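Side-chain contacts in uncharacterized protein (Pseudomonas aeruginosa PAO1, PDB 6TCB), which is of unknown function but binds calcium and assembles from two copies whose beta-sheets join across the interface: residues E8-I13 and L22-D27; A16-R21 and R44-T49; A33-N38 and S48-L53; G55-Y60 and R75-L80; R79-E82 and G86-A89. All coordinates share one frame; numbering follows the deposited sequence. Where two conformers were deposited one is given.

From the N terminus, helix 3-18 makes two contacts in succession. Contact 1 closes the short connection to strand 24-25, and contact 2 carries the end of the same helix to the start of strand 48-53. The two cross, because the segments of one alternate along the chain with those of the other. Contact 3, between helix 33-43 and strand 48-53, opens within the loop that contact 2 closes and ends on the same strand, sharing Ser48 and Thr49 with it. Contact 4 follows, bringing helix 67-82 back to strand 57-62, and contact 5 starts on the helix residues where contact 4 ends, folding the tail onto them. All but contact 5 reach the antiparallel sheet.

Contact 1 of 5, residues E8-I13 and L22-D27; sequences EEHLEI and LPYWCD
The rings of His10 and Tyr24 meet at their edges. His10 ND1 lies at the phenol edge in the plane of that ring, and Tyr24 OH sits close to the imidazole plane, so neither ring stacks on the other. One face of the phenol is approached from its own segment, by Cys26 CB just past the strand, displaced toward the rim and 3.6 Å above the plane of the Tyr24 ring. The edge meeting carries a short hydrogen bond, His10 ND1 to Tyr24 OH, at 2.6 Å and 158°; either atom could be the donor. The two side chains cross at about a right angle. Tyr24 gets there with CG swung beside the carbonyl carbon, opposite the backbone N (chi1 -178°), pointing the phenol from strand 24-25 at helix 3-18. The contact thus pins the N-terminal helix against an outer strand of this chain's antiparallel sheet, Tyr24 being paired through its backbone with Tyr60 of strand 57-62. One turn along the helix, Ile13 adds an apolar touch: its CG2 branch reaches Tyr24 CE1 at 3.5 Å and Tyr24 CZ at 3.6 Å, obliquely to the ring. Cys26 SG comes to 3.8 Å from His10 ND1, likewise oblique, and lies 4.5 Å from the centroid of the His10 ring. Phe29 meets the imidazole edge-to-face, and Phe37 of helix 33-43 packs on His10 too.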
# COMPACT_ATOMS: atom_id res chain seq x y z
N GLU A 8 -12.11 13.70 -8.84
CA GLU A 8 -13.55 13.55 -8.68
C GLU A 8 -14.10 12.41 -9.52
O GLU A 8 -14.94 11.62 -9.05
CB GLU A 8 -14.25 14.86 -9.06
CG GLU A 8 -14.09 15.98 -8.03
CD GLU A 8 -14.31 17.37 -8.61
OE1 GLU A 8 -14.80 17.49 -9.76
OE2 GLU A 8 -13.97 18.35 -7.92
N GLU A 9 -13.66 12.31 -10.77
CA GLU A 9 -14.21 11.27 -11.63
C GLU A 9 -13.72 9.89 -11.20
O GLU A 9 -14.49 8.92 -11.24
CB GLU A 9 -13.87 11.55 -13.09
CG GLU A 9 -14.49 12.83 -13.61
CD GLU A 9 -16.01 12.84 -13.65
OE1 GLU A 9 -16.66 11.82 -13.37
OE2 GLU A 9 -16.55 13.91 -14.00
N HIS A 10 -12.46 9.77 -10.81
CA HIS A 10 -11.97 8.49 -10.30
C HIS A 10 -12.61 8.14 -8.97
O HIS A 10 -12.79 6.95 -8.68
CB HIS A 10 -10.45 8.47 -10.27
CG HIS A 10 -9.87 8.24 -11.63
ND1 HIS A 10 -9.69 6.99 -12.15
CD2 HIS A 10 -9.54 9.11 -12.61
CE1 HIS A 10 -9.22 7.09 -13.38
NE2 HIS A 10 -9.12 8.37 -13.68
N LEU A 11 -13.03 9.13 -8.18
CA LEU A 11 -13.81 8.84 -6.98
C LEU A 11 -15.13 8.18 -7.35
O LEU A 11 -15.59 7.26 -6.67
CB LEU A 11 -14.06 10.12 -6.19
CG LEU A 11 -15.13 10.08 -5.09
CD1 LEU A 11 -14.73 9.19 -3.96
CD2 LEU A 11 -15.44 11.51 -4.59
N GLU A 12 -15.76 8.64 -8.43
CA GLU A 12 -17.04 8.05 -8.83
C GLU A 12 -16.86 6.61 -9.29
O GLU A 12 -17.69 5.75 -9.01
CB GLU A 12 -17.72 8.92 -9.89
CG GLU A 12 -18.13 10.30 -9.37
CD GLU A 12 -19.12 10.23 -8.23
OE1 GLU A 12 -19.87 9.23 -8.15
OE2 GLU A 12 -19.14 11.16 -7.39
N ILE A 13 -15.75 6.32 -9.97
CA ILE A 13 -15.45 4.95 -10.32
C ILE A 13 -15.22 4.11 -9.07
O ILE A 13 -15.79 3.02 -8.91
CB ILE A 13 -14.24 4.89 -11.27
CG1 ILE A 13 -14.54 5.63 -12.57
CG2 ILE A 13 -13.88 3.44 -11.52
CD1 ILE A 13 -13.32 5.90 -13.43
N LEU A 22 -15.66 -4.12 -3.52
CA LEU A 22 -14.60 -4.56 -4.41
C LEU A 22 -13.46 -3.56 -4.40
O LEU A 22 -13.68 -2.35 -4.26
CB LEU A 22 -15.11 -4.67 -5.84
CG LEU A 22 -16.10 -5.81 -6.08
CD1 LEU A 22 -16.60 -5.74 -7.52
CD2 LEU A 22 -15.45 -7.14 -5.77
N PRO A 23 -12.22 -4.02 -4.58
CA PRO A 23 -11.09 -3.10 -4.69
C PRO A 23 -11.10 -2.37 -6.03
O PRO A 23 -11.67 -2.85 -7.02
CB PRO A 23 -9.88 -4.02 -4.57
CG PRO A 23 -10.36 -5.31 -5.15
CD PRO A 23 -11.82 -5.43 -4.80
N TYR A 24 -10.45 -1.20 -6.05
CA TYR A 24 -10.28 -0.39 -7.26
C TYR A 24 -8.82 -0.42 -7.68
O TYR A 24 -7.97 0.29 -7.11
CB TYR A 24 -10.73 1.04 -7.03
CG TYR A 24 -10.64 1.96 -8.22
CD1 TYR A 24 -10.79 1.50 -9.53
CD2 TYR A 24 -10.41 3.33 -8.05
CE1 TYR A 24 -10.72 2.37 -10.61
CE2 TYR A 24 -10.36 4.21 -9.12
CZ TYR A 24 -10.52 3.71 -10.40
OH TYR A 24 -10.46 4.57 -11.47
N TRP A 25 -8.52 -1.26 -8.67
CA TRP A 25 -7.19 -1.31 -9.27
C TRP A 25 -7.06 -0.14 -10.22
O TRP A 25 -7.83 -0.04 -11.19
CB TRP A 25 -7.00 -2.63 -10.01
CG TRP A 25 -7.16 -3.85 -9.14
CD1 TRP A 25 -8.30 -4.56 -8.94
CD2 TRP A 25 -6.14 -4.52 -8.38
NE1 TRP A 25 -8.06 -5.60 -8.10
CE2 TRP A 25 -6.74 -5.61 -7.73
CE3 TRP A 25 -4.77 -4.29 -8.17
CZ2 TRP A 25 -6.04 -6.47 -6.90
CZ3 TRP A 25 -4.07 -5.14 -7.33
CH2 TRP A 25 -4.71 -6.22 -6.71
N CYS A 26 -6.12 0.76 -9.96
CA CYS A 26 -6.02 1.97 -10.76
C CYS A 26 -4.60 2.47 -10.70
O CYS A 26 -4.12 2.80 -9.61
CB CYS A 26 -6.97 3.03 -10.22
SG CYS A 26 -6.88 4.62 -11.08
N ASP A 27 -3.94 2.58 -11.86
CA ASP A 27 -2.55 2.98 -11.93
C ASP A 27 -2.35 4.25 -12.77
O ASP A 27 -1.23 4.53 -13.20
CB ASP A 27 -1.67 1.84 -12.45
CG ASP A 27 -1.93 1.51 -13.92
OD1 ASP A 27 -2.84 2.09 -14.53
OD2 ASP A 27 -1.20 0.65 -14.46

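Contact 2 of 5, residues A16-R21 and R44-T49; sequences ALFAQR and RGQAST
Phe18 and Gln46 are the nearest backbone neighbours here, their CA atoms 7.8 Å apart, and each lies next to the end of a helix. The end of helix 3-18 is closed by a Schellman motif: Arg21 takes a positive phi, Arg21 N bonds to Phe18 O, and Leu22 N reaches back to Leu17 O. In the other segment Gly45, also at positive phi, is the C-prime residue of a second Schellman motif, which ends helix 33-43 before strand 48-53 starts. Phe18 O is gripped twice, because Arg21 NH1 also donates to Phe18 O at 3.0 Å, arriving at the opposite face of the carbonyl plane from Arg21 N.

Between the segments, the Phe18 ring does the work. Its CD2 corner faces the amide oxygen, with Phe18 CD2 to Gln46 OE1 at 3.5 Å, the oxygen at the ring edge and near its plane. Gln46 bends at CB-CG (chi2 -60°), which folds OE1 back toward the ring while its CB lies 4.0 Å from Phe18 CD2. The ring and amide planes are 27° apart. Farther out, Phe18 CZ is 3.9 Å from Ser48 OG, a hydroxyl whose strong partner is Asn38 of helix 33-43. Leu41, Tyr24 and Pro62 pack around Phe18 as well.

No hydrogen bond crosses between the segments. The amide oxygen meeting the CD2 C-H at the ring edge is consistent with a weak electrostatic attraction added to van der Waals contact, and the Ser48 hydroxyl, engaged with Asn38, meets the ring only by van der Waals contact.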
# COMPACT_ATOMS: atom_id res chain seq x y z
N ALA A 16 -18.39 3.16 -7.29
CA ALA A 16 -19.16 2.08 -7.91
C ALA A 16 -18.63 0.72 -7.49
O ALA A 16 -19.40 -0.22 -7.28
CB ALA A 16 -19.13 2.20 -9.43
N LEU A 17 -17.31 0.59 -7.38
CA LEU A 17 -16.73 -0.67 -6.94
C LEU A 17 -16.87 -0.85 -5.44
O LEU A 17 -17.17 -1.95 -4.97
CB LEU A 17 -15.25 -0.68 -7.35
CG LEU A 17 -15.04 -0.88 -8.85
CD1 LEU A 17 -13.70 -0.33 -9.29
CD2 LEU A 17 -15.16 -2.35 -9.21
N PHE A 18 -16.66 0.22 -4.68
CA PHE A 18 -16.72 0.12 -3.24
C PHE A 18 -18.12 -0.25 -2.77
O PHE A 18 -18.28 -0.85 -1.71
CB PHE A 18 -16.29 1.43 -2.58
CG PHE A 18 -14.80 1.73 -2.63
CD1 PHE A 18 -13.89 0.94 -3.34
CD2 PHE A 18 -14.33 2.83 -1.95
CE1 PHE A 18 -12.56 1.27 -3.37
CE2 PHE A 18 -13.00 3.15 -1.96
CZ PHE A 18 -12.11 2.36 -2.67
N ALA A 19 -19.14 0.11 -3.55
CA ALA A 19 -20.51 -0.24 -3.19
C ALA A 19 -20.70 -1.75 -3.14
O ALA A 19 -21.64 -2.21 -2.49
CB ALA A 19 -21.50 0.36 -4.18
N GLN A 20 -19.86 -2.51 -3.85
CA GLN A 20 -19.85 -3.97 -3.84
C GLN A 20 -18.71 -4.52 -3.00
O GLN A 20 -18.42 -5.72 -3.06
CB GLN A 20 -19.73 -4.48 -5.29
CG GLN A 20 -20.96 -4.15 -6.13
CD GLN A 20 -20.79 -4.32 -7.63
OE1 GLN A 20 -21.35 -3.54 -8.41
NE2 GLN A 20 -20.06 -5.34 -8.05
N ARG A 21 -18.06 -3.65 -2.21
CA ARG A 21 -16.88 -4.01 -1.42
C ARG A 21 -15.78 -4.63 -2.28
O ARG A 21 -15.04 -5.51 -1.85
CB ARG A 21 -17.24 -4.88 -0.22
CG ARG A 21 -18.25 -4.24 0.71
CD ARG A 21 -17.74 -2.94 1.30
NE ARG A 21 -18.67 -2.40 2.30
CZ ARG A 21 -19.63 -1.52 2.04
NH1 ARG A 21 -19.82 -1.06 0.80
NH2 ARG A 21 -20.42 -1.10 3.01
N ARG A 44 -13.42 12.16 1.38
CA ARG A 44 -14.73 12.23 0.76
C ARG A 44 -15.68 11.14 1.25
O ARG A 44 -16.74 10.93 0.65
CB ARG A 44 -14.63 12.15 -0.77
CG ARG A 44 -13.68 13.12 -1.45
CD ARG A 44 -14.08 14.58 -1.30
NE ARG A 44 -15.52 14.80 -1.21
CZ ARG A 44 -16.33 14.91 -2.25
NH1 ARG A 44 -17.63 15.12 -2.05
NH2 ARG A 44 -15.87 14.79 -3.49
N GLY A 45 -15.31 10.41 2.31
CA GLY A 45 -16.21 9.49 2.96
C GLY A 45 -16.16 8.06 2.47
O GLY A 45 -17.06 7.28 2.80
N GLN A 46 -15.13 7.70 1.72
CA GLN A 46 -14.97 6.36 1.16
C GLN A 46 -13.74 5.75 1.83
O GLN A 46 -12.62 5.91 1.35
CB GLN A 46 -14.77 6.44 -0.34
CG GLN A 46 -15.97 6.95 -1.10
CD GLN A 46 -17.18 6.06 -0.90
OE1 GLN A 46 -17.12 4.85 -1.11
NE2 GLN A 46 -18.29 6.66 -0.51
N ALA A 47 -13.97 5.06 2.95
CA ALA A 47 -12.88 4.49 3.73
C ALA A 47 -12.07 3.54 2.87
O ALA A 47 -12.62 2.61 2.27
CB ALA A 47 -13.45 3.75 4.94
N SER A 48 -10.76 3.76 2.81
CA SER A 48 -9.92 3.06 1.86
C SER A 48 -8.51 2.87 2.39
O SER A 48 -7.94 3.77 3.02
CB SER A 48 -9.84 3.86 0.54
OG SER A 48 -9.02 3.21 -0.41
N THR A 49 -7.96 1.70 2.09
CA THR A 49 -6.55 1.38 2.30
C THR A 49 -5.85 1.30 0.95
O THR A 49 -6.32 0.62 0.04
CB THR A 49 -6.43 0.03 3.01
OG1 THR A 49 -7.15 0.08 4.24
CG2 THR A 49 -4.98 -0.31 3.30

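Contact 3 of 5, residues A33-N38 and S48-L53; sequences ADQAFN and STYLVL
Tyr50 reaches from strand 48-53 along helix 33-43, the axes of the two segments running nearly antiparallel, 156° between their directions. At its root, Tyr50 CB lies 3.6 Å from Asn38 CG. With CG anti to the backbone N (chi1 176°), the ring is laid against the helix, and one of its faces receives Gln35 CA and Asp34 O. On its rim, Tyr50 CE2 meets Gln35 CG at 3.7 Å, and Tyr50 CE1 comes to 3.8 Å from Asp34 O. At the tip, Tyr50 OH is joined to Asp34 OD2 through a water that donates to both, 2.7 Å to Asp34 OD2 and 2.8 Å to Tyr50 OH. The hydroxyl's main partner, though, is Gln35 OE1 of the second subunit, and the reciprocal bond forms as well.

Two residues earlier on the strand, the Asn38 amide clasps Ser48. Ser48 OG donates to Asn38 OD1 at 2.7 Å, and Asn38 ND2 donates to Ser48 O at 3.1 Å, coming from above that carbonyl's plane and 57° out of it. Asn42 also reaches Ser48 O. Holding both ends of the amide fixes its rotation.

This is a helix packed on the strand that is outermost within this chain, yet Tyr50, Leu51 and Val52 pair antiparallel with a strand of the second subunit, so the sheet runs on across the dimer. All six touching residues are buried, so their polar groups depend on protein and water partners; the crossed Tyr50-Gln35 bonds turn this helix-strand seam into part of the subunit interface.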
# COMPACT_ATOMS: atom_id res chain seq x y z
N ALA A 33 0.62 11.71 -6.56
CA ALA A 33 -0.83 11.70 -6.64
C ALA A 33 -1.43 10.32 -6.42
O ALA A 33 -2.56 10.20 -5.93
CB ALA A 33 -1.30 12.27 -7.99
N ASP A 34 -0.70 9.25 -6.77
CA ASP A 34 -1.20 7.90 -6.54
C ASP A 34 -1.52 7.68 -5.06
O ASP A 34 -2.59 7.18 -4.71
CB ASP A 34 -0.26 6.83 -7.11
CG ASP A 34 1.21 6.97 -6.70
OD1 ASP A 34 1.62 7.86 -5.92
OD2 ASP A 34 2.01 6.13 -7.20
N GLN A 35 -0.60 8.07 -4.18
CA GLN A 35 -0.85 7.93 -2.75
C GLN A 35 -1.88 8.93 -2.26
O GLN A 35 -2.72 8.62 -1.40
CB GLN A 35 0.46 8.12 -1.99
CG GLN A 35 1.53 7.11 -2.35
CD GLN A 35 2.68 7.09 -1.36
OE1 GLN A 35 2.51 6.69 -0.21
NE2 GLN A 35 3.86 7.52 -1.81
N ALA A 36 -1.84 10.15 -2.81
CA ALA A 36 -2.75 11.19 -2.38
C ALA A 36 -4.19 10.84 -2.71
O ALA A 36 -5.10 11.26 -1.99
CB ALA A 36 -2.37 12.51 -3.04
N PHE A 37 -4.42 10.08 -3.78
CA PHE A 37 -5.79 9.67 -4.07
C PHE A 37 -6.41 8.92 -2.90
O PHE A 37 -7.62 9.01 -2.67
CB PHE A 37 -5.87 8.86 -5.37
CG PHE A 37 -7.28 8.56 -5.81
CD1 PHE A 37 -8.13 9.59 -6.18
CD2 PHE A 37 -7.75 7.25 -5.87
CE1 PHE A 37 -9.42 9.33 -6.59
CE2 PHE A 37 -9.05 6.98 -6.27
CZ PHE A 37 -9.88 8.02 -6.63
N ASN A 38 -5.61 8.16 -2.14
CA ASN A 38 -6.18 7.49 -0.98
C ASN A 38 -6.64 8.48 0.07
O ASN A 38 -7.68 8.28 0.72
CB ASN A 38 -5.21 6.47 -0.39
CG ASN A 38 -5.94 5.41 0.38
OD1 ASN A 38 -6.73 4.66 -0.18
ND2 ASN A 38 -5.68 5.34 1.68
N SER A 48 -10.76 3.76 2.81
CA SER A 48 -9.92 3.06 1.86
C SER A 48 -8.51 2.87 2.39
O SER A 48 -7.94 3.77 3.02
CB SER A 48 -9.84 3.86 0.54
OG SER A 48 -9.02 3.21 -0.41
N THR A 49 -7.96 1.70 2.09
CA THR A 49 -6.55 1.38 2.30
C THR A 49 -5.85 1.30 0.95
O THR A 49 -6.32 0.62 0.04
CB THR A 49 -6.43 0.03 3.01
OG1 THR A 49 -7.15 0.08 4.24
CG2 THR A 49 -4.98 -0.31 3.30
N TYR A 50 -4.71 1.96 0.84
CA TYR A 50 -3.91 1.91 -0.38
C TYR A 50 -2.86 0.83 -0.25
O TYR A 50 -2.17 0.75 0.77
CB TYR A 50 -3.23 3.25 -0.58
CG TYR A 50 -2.28 3.38 -1.75
CD1 TYR A 50 -2.73 3.31 -3.06
CD2 TYR A 50 -0.95 3.65 -1.52
CE1 TYR A 50 -1.86 3.48 -4.12
CE2 TYR A 50 -0.06 3.82 -2.58
CZ TYR A 50 -0.54 3.75 -3.87
OH TYR A 50 0.33 3.94 -4.93
N LEU A 51 -2.76 -0.02 -1.27
CA LEU A 51 -1.72 -1.02 -1.34
C LEU A 51 -0.99 -0.89 -2.68
O LEU A 51 -1.59 -0.56 -3.70
CB LEU A 51 -2.27 -2.45 -1.28
CG LEU A 51 -3.14 -2.87 -0.09
CD1 LEU A 51 -3.65 -4.30 -0.32
CD2 LEU A 51 -2.38 -2.76 1.19
N VAL A 52 0.30 -1.17 -2.67
CA VAL A 52 1.02 -1.44 -3.91
C VAL A 52 1.52 -2.87 -3.81
O VAL A 52 2.26 -3.21 -2.87
CB VAL A 52 2.16 -0.46 -4.18
CG1 VAL A 52 2.86 -0.84 -5.49
CG2 VAL A 52 1.62 0.95 -4.24
N LEU A 53 1.10 -3.70 -4.75
CA LEU A 53 1.35 -5.12 -4.75
C LEU A 53 2.24 -5.51 -5.92
O LEU A 53 2.24 -4.87 -6.97
CB LEU A 53 0.03 -5.88 -4.83
CG LEU A 53 -0.87 -5.69 -3.61
CD1 LEU A 53 -2.35 -5.77 -3.94
CD2 LEU A 53 -0.48 -6.72 -2.54
O HOH W 1 1.16 3.63 -7.62

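Contact 4 of 5, residues G55-Y60 and R75-L80; sequences GFDPVY and RARARL
A classic beta bulge opens strand 57-62 just after the turn from strand 48-53: Phe56 and Asp57 both face Leu53 on the neighbouring strand. Asp57 in that bulge is the residue that reaches helix 67-82, where Arg77 answers it with a side-on salt bridge. Two nitrogens take one oxygen each. Arg77 NE donates to Asp57 OD2 at 2.9 Å and a nearly straight 172°, while Arg77 NH2 donates to Asp57 OD1 at 3.1 Å. Both oxygens are met on their syn side, and the carboxylate and guanidinium planes are only 25° apart, so the pair forms an almost flat bidentate grip. The arginine bends at CG-CD (chi3 57°), which turns the NE edge of the guanidinium onto the acid, with Arg77 CD passing 3.8 Å from Asp57 OD2.

The same guanidinium makes a cation-pi contact with Trp25 and gives Arg77 NH1 to Pro91 O, so the sheet and the C-terminal tail both touch it. Arg81, one helical turn on, adds a second salt bridge to Asp57 OD2.

Both partners are buried, and the acid is shared by two arginines gathered around it. That arrangement would be expected to favour a charged carboxylate, and its paired bonds, both close to the guanidinium plane, fix the guanidinium's orientation more firmly than a single bond would, tying the bulged strand to the helix.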
# COMPACT_ATOMS: atom_id res chain seq x y z
N GLY A 55 5.18 -5.01 -6.43
CA GLY A 55 6.10 -3.96 -6.79
C GLY A 55 5.49 -2.75 -7.48
O GLY A 55 5.98 -1.63 -7.28
N PHE A 56 4.46 -2.96 -8.30
CA PHE A 56 3.95 -1.91 -9.19
C PHE A 56 2.49 -2.10 -9.59
O PHE A 56 2.10 -1.70 -10.70
CB PHE A 56 4.80 -1.84 -10.47
CG PHE A 56 6.26 -1.63 -10.23
CD1 PHE A 56 6.76 -0.35 -10.06
CD2 PHE A 56 7.13 -2.70 -10.14
CE1 PHE A 56 8.09 -0.15 -9.82
CE2 PHE A 56 8.47 -2.50 -9.89
CZ PHE A 56 8.95 -1.22 -9.72
N ASP A 57 1.67 -2.69 -8.73
CA ASP A 57 0.25 -2.83 -9.01
C ASP A 57 -0.54 -2.14 -7.90
O ASP A 57 -0.77 -2.74 -6.83
CB ASP A 57 -0.13 -4.32 -9.10
CG ASP A 57 -1.43 -4.59 -9.88
OD1 ASP A 57 -2.10 -3.64 -10.35
OD2 ASP A 57 -1.78 -5.79 -10.03
N PRO A 58 -0.96 -0.89 -8.08
CA PRO A 58 -1.64 -0.14 -7.01
C PRO A 58 -3.14 -0.35 -6.98
O PRO A 58 -3.81 -0.55 -8.00
CB PRO A 58 -1.33 1.32 -7.38
CG PRO A 58 -1.15 1.30 -8.85
CD PRO A 58 -0.59 -0.04 -9.22
N VAL A 59 -3.69 -0.28 -5.77
CA VAL A 59 -5.10 -0.58 -5.55
C VAL A 59 -5.57 0.17 -4.32
O VAL A 59 -4.82 0.38 -3.37
CB VAL A 59 -5.30 -2.11 -5.45
CG1 VAL A 59 -4.53 -2.70 -4.25
CG2 VAL A 59 -6.75 -2.50 -5.40
N TYR A 60 -6.84 0.56 -4.36
CA TYR A 60 -7.54 1.25 -3.29
C TYR A 60 -8.63 0.30 -2.81
O TYR A 60 -9.49 -0.10 -3.59
CB TYR A 60 -8.12 2.58 -3.81
CG TYR A 60 -7.04 3.42 -4.45
CD1 TYR A 60 -6.27 4.29 -3.71
CD2 TYR A 60 -6.75 3.31 -5.81
CE1 TYR A 60 -5.25 5.03 -4.29
CE2 TYR A 60 -5.73 4.05 -6.40
CZ TYR A 60 -4.98 4.89 -5.62
OH TYR A 60 -3.98 5.60 -6.26
N ARG A 75 -1.17 -11.63 -7.17
CA ARG A 75 -0.28 -12.67 -7.67
C ARG A 75 -0.79 -13.22 -9.00
O ARG A 75 -0.02 -13.41 -9.95
CB ARG A 75 -0.14 -13.79 -6.63
CG ARG A 75 0.46 -13.32 -5.32
CD ARG A 75 0.68 -14.46 -4.34
NE ARG A 75 1.26 -13.99 -3.09
CZ ARG A 75 0.66 -14.02 -1.90
NH1 ARG A 75 -0.56 -14.52 -1.76
NH2 ARG A 75 1.31 -13.56 -0.84
N ALA A 76 -2.09 -13.46 -9.08
CA ALA A 76 -2.68 -13.94 -10.33
C ALA A 76 -2.65 -12.87 -11.41
O ALA A 76 -2.35 -13.17 -12.57
CB ALA A 76 -4.12 -14.38 -10.08
N ARG A 77 -2.98 -11.63 -11.05
CA ARG A 77 -2.89 -10.52 -12.00
C ARG A 77 -1.50 -10.42 -12.60
O ARG A 77 -1.35 -10.16 -13.80
CB ARG A 77 -3.25 -9.22 -11.27
CG ARG A 77 -4.72 -9.08 -10.91
CD ARG A 77 -4.97 -7.92 -9.97
NE ARG A 77 -4.49 -6.65 -10.50
CZ ARG A 77 -5.19 -5.85 -11.29
NH1 ARG A 77 -6.41 -6.18 -11.68
NH2 ARG A 77 -4.67 -4.70 -11.69
N ALA A 78 -0.46 -10.62 -11.78
CA ALA A 78 0.90 -10.49 -12.30
C ALA A 78 1.18 -11.56 -13.35
O ALA A 78 1.77 -11.27 -14.40
CB ALA A 78 1.92 -10.55 -11.17
N ARG A 79 0.79 -12.80 -13.08
CA ARG A 79 1.02 -13.85 -14.07
C ARG A 79 0.26 -13.55 -15.36
O ARG A 79 0.79 -13.78 -16.46
CB ARG A 79 0.59 -15.20 -13.49
CG ARG A 79 1.41 -15.67 -12.29
CD ARG A 79 2.90 -15.63 -12.59
NE ARG A 79 3.69 -16.41 -11.64
CZ ARG A 79 5.01 -16.50 -11.67
NH1 ARG A 79 5.71 -15.87 -12.61
NH2 ARG A 79 5.65 -17.24 -10.76
N LEU A 80 -0.97 -13.06 -15.25
CA LEU A 80 -1.77 -12.80 -16.45
C LEU A 80 -1.27 -11.59 -17.21
O LEU A 80 -1.25 -11.60 -18.45
CB LEU A 80 -3.23 -12.66 -16.03
CG LEU A 80 -3.82 -13.98 -15.53
CD1 LEU A 80 -5.14 -13.70 -14.82
CD2 LEU A 80 -4.01 -14.97 -16.65

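Contact 5 of 5, residues R79-E82 and G86-A89; sequences RLRE and GEDA
Arg81 is the residue of the Arg79-Glu82 helical turn that engages Glu87 in the loop that follows. At the start of the turn, Arg79 points elsewhere, with its NH1 in a long, weak ion pair to Glu82 OE1 at 3.5 Å; both side chains were deposited in two conformers, so this pair is doubtful. Leu80 comes next and turns its side chain to Leu90 and Pro91 of the tail. Arg81 then makes the contact. It runs out extended, a chi1 of -176° sending CG away from the backbone N, and bends only at CG-CD (chi3 -60°), bringing the guanidinium alongside the acid. Arg81 NE donates to the syn lone pair of Glu87 OE2 at 2.8 Å and 166°, with the oxygen essentially in the guanidinium plane. The second leg, Arg81 NH1 to Glu87 OE1, is weak at 3.4 Å. With their planes only 10° apart, the two groups are nearly coplanar and meet edge-on, side-on and asymmetric. Arg81 CD also passes 3.5 Å from Glu87 OE2. Glu87 folds at CB-CG, which curls its carboxylate back toward the helix from the short 3-10 turn 87-89.

The pair lies at the surface, at the C-terminal end of helix 67-82, where the chain doubles back. Arg81 also faces strand 57-62, so the post-helix loop, the helix end and that strand come together here.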
# COMPACT_ATOMS: atom_id res chain seq x y z
N ARG A 79 0.79 -12.80 -13.08
CA ARG A 79 1.02 -13.85 -14.07
C ARG A 79 0.26 -13.55 -15.36
O ARG A 79 0.79 -13.78 -16.46
CB ARG A 79 0.59 -15.20 -13.49
CG ARG A 79 1.41 -15.67 -12.29
CD ARG A 79 2.90 -15.63 -12.59
NE ARG A 79 3.69 -16.41 -11.64
CZ ARG A 79 5.01 -16.50 -11.67
NH1 ARG A 79 5.71 -15.87 -12.61
NH2 ARG A 79 5.65 -17.24 -10.76
N LEU A 80 -0.97 -13.06 -15.25
CA LEU A 80 -1.77 -12.80 -16.45
C LEU A 80 -1.27 -11.59 -17.21
O LEU A 80 -1.25 -11.60 -18.45
CB LEU A 80 -3.23 -12.66 -16.03
CG LEU A 80 -3.82 -13.98 -15.53
CD1 LEU A 80 -5.14 -13.70 -14.82
CD2 LEU A 80 -4.01 -14.97 -16.65
N ARG A 81 -0.80 -10.57 -16.50
CA ARG A 81 -0.23 -9.41 -17.17
C ARG A 81 1.03 -9.81 -17.94
O ARG A 81 1.22 -9.39 -19.08
CB ARG A 81 0.09 -8.34 -16.13
CG ARG A 81 0.61 -7.03 -16.73
CD ARG A 81 0.96 -6.02 -15.63
NE ARG A 81 -0.19 -5.68 -14.79
CZ ARG A 81 -0.38 -6.10 -13.55
NH1 ARG A 81 -1.48 -5.73 -12.90
NH2 ARG A 81 0.51 -6.88 -12.94
N GLU A 82 1.89 -10.61 -17.33
CA GLU A 82 3.10 -11.06 -18.01
C GLU A 82 2.76 -11.83 -19.28
O GLU A 82 3.51 -11.80 -20.27
CB GLU A 82 3.93 -11.93 -17.07
CG GLU A 82 4.48 -11.20 -15.85
CD GLU A 82 4.90 -12.14 -14.73
OE1 GLU A 82 4.96 -13.36 -14.96
OE2 GLU A 82 5.17 -11.65 -13.60
N GLY A 86 -4.59 -7.48 -21.02
CA GLY A 86 -4.77 -6.08 -20.68
C GLY A 86 -5.40 -5.91 -19.31
O GLY A 86 -6.05 -6.81 -18.77
N GLU A 87 -5.23 -4.70 -18.75
CA GLU A 87 -5.63 -4.47 -17.36
C GLU A 87 -7.11 -4.74 -17.14
O GLU A 87 -7.50 -5.23 -16.08
CB GLU A 87 -5.26 -3.05 -16.92
CG GLU A 87 -3.75 -2.73 -16.92
CD GLU A 87 -2.94 -3.50 -15.88
OE1 GLU A 87 -3.31 -3.53 -14.68
OE2 GLU A 87 -1.90 -4.08 -16.26
N ASP A 88 -7.97 -4.43 -18.12
CA ASP A 88 -9.41 -4.59 -17.92
C ASP A 88 -9.87 -6.05 -17.94
O ASP A 88 -11.01 -6.33 -17.55
CB ASP A 88 -10.18 -3.77 -18.96
N ALA A 89 -9.01 -6.97 -18.37
CA ALA A 89 -9.30 -8.40 -18.33
C ALA A 89 -8.68 -9.09 -17.12
O ALA A 89 -8.93 -10.27 -16.90
CB ALA A 89 -8.81 -9.07 -19.62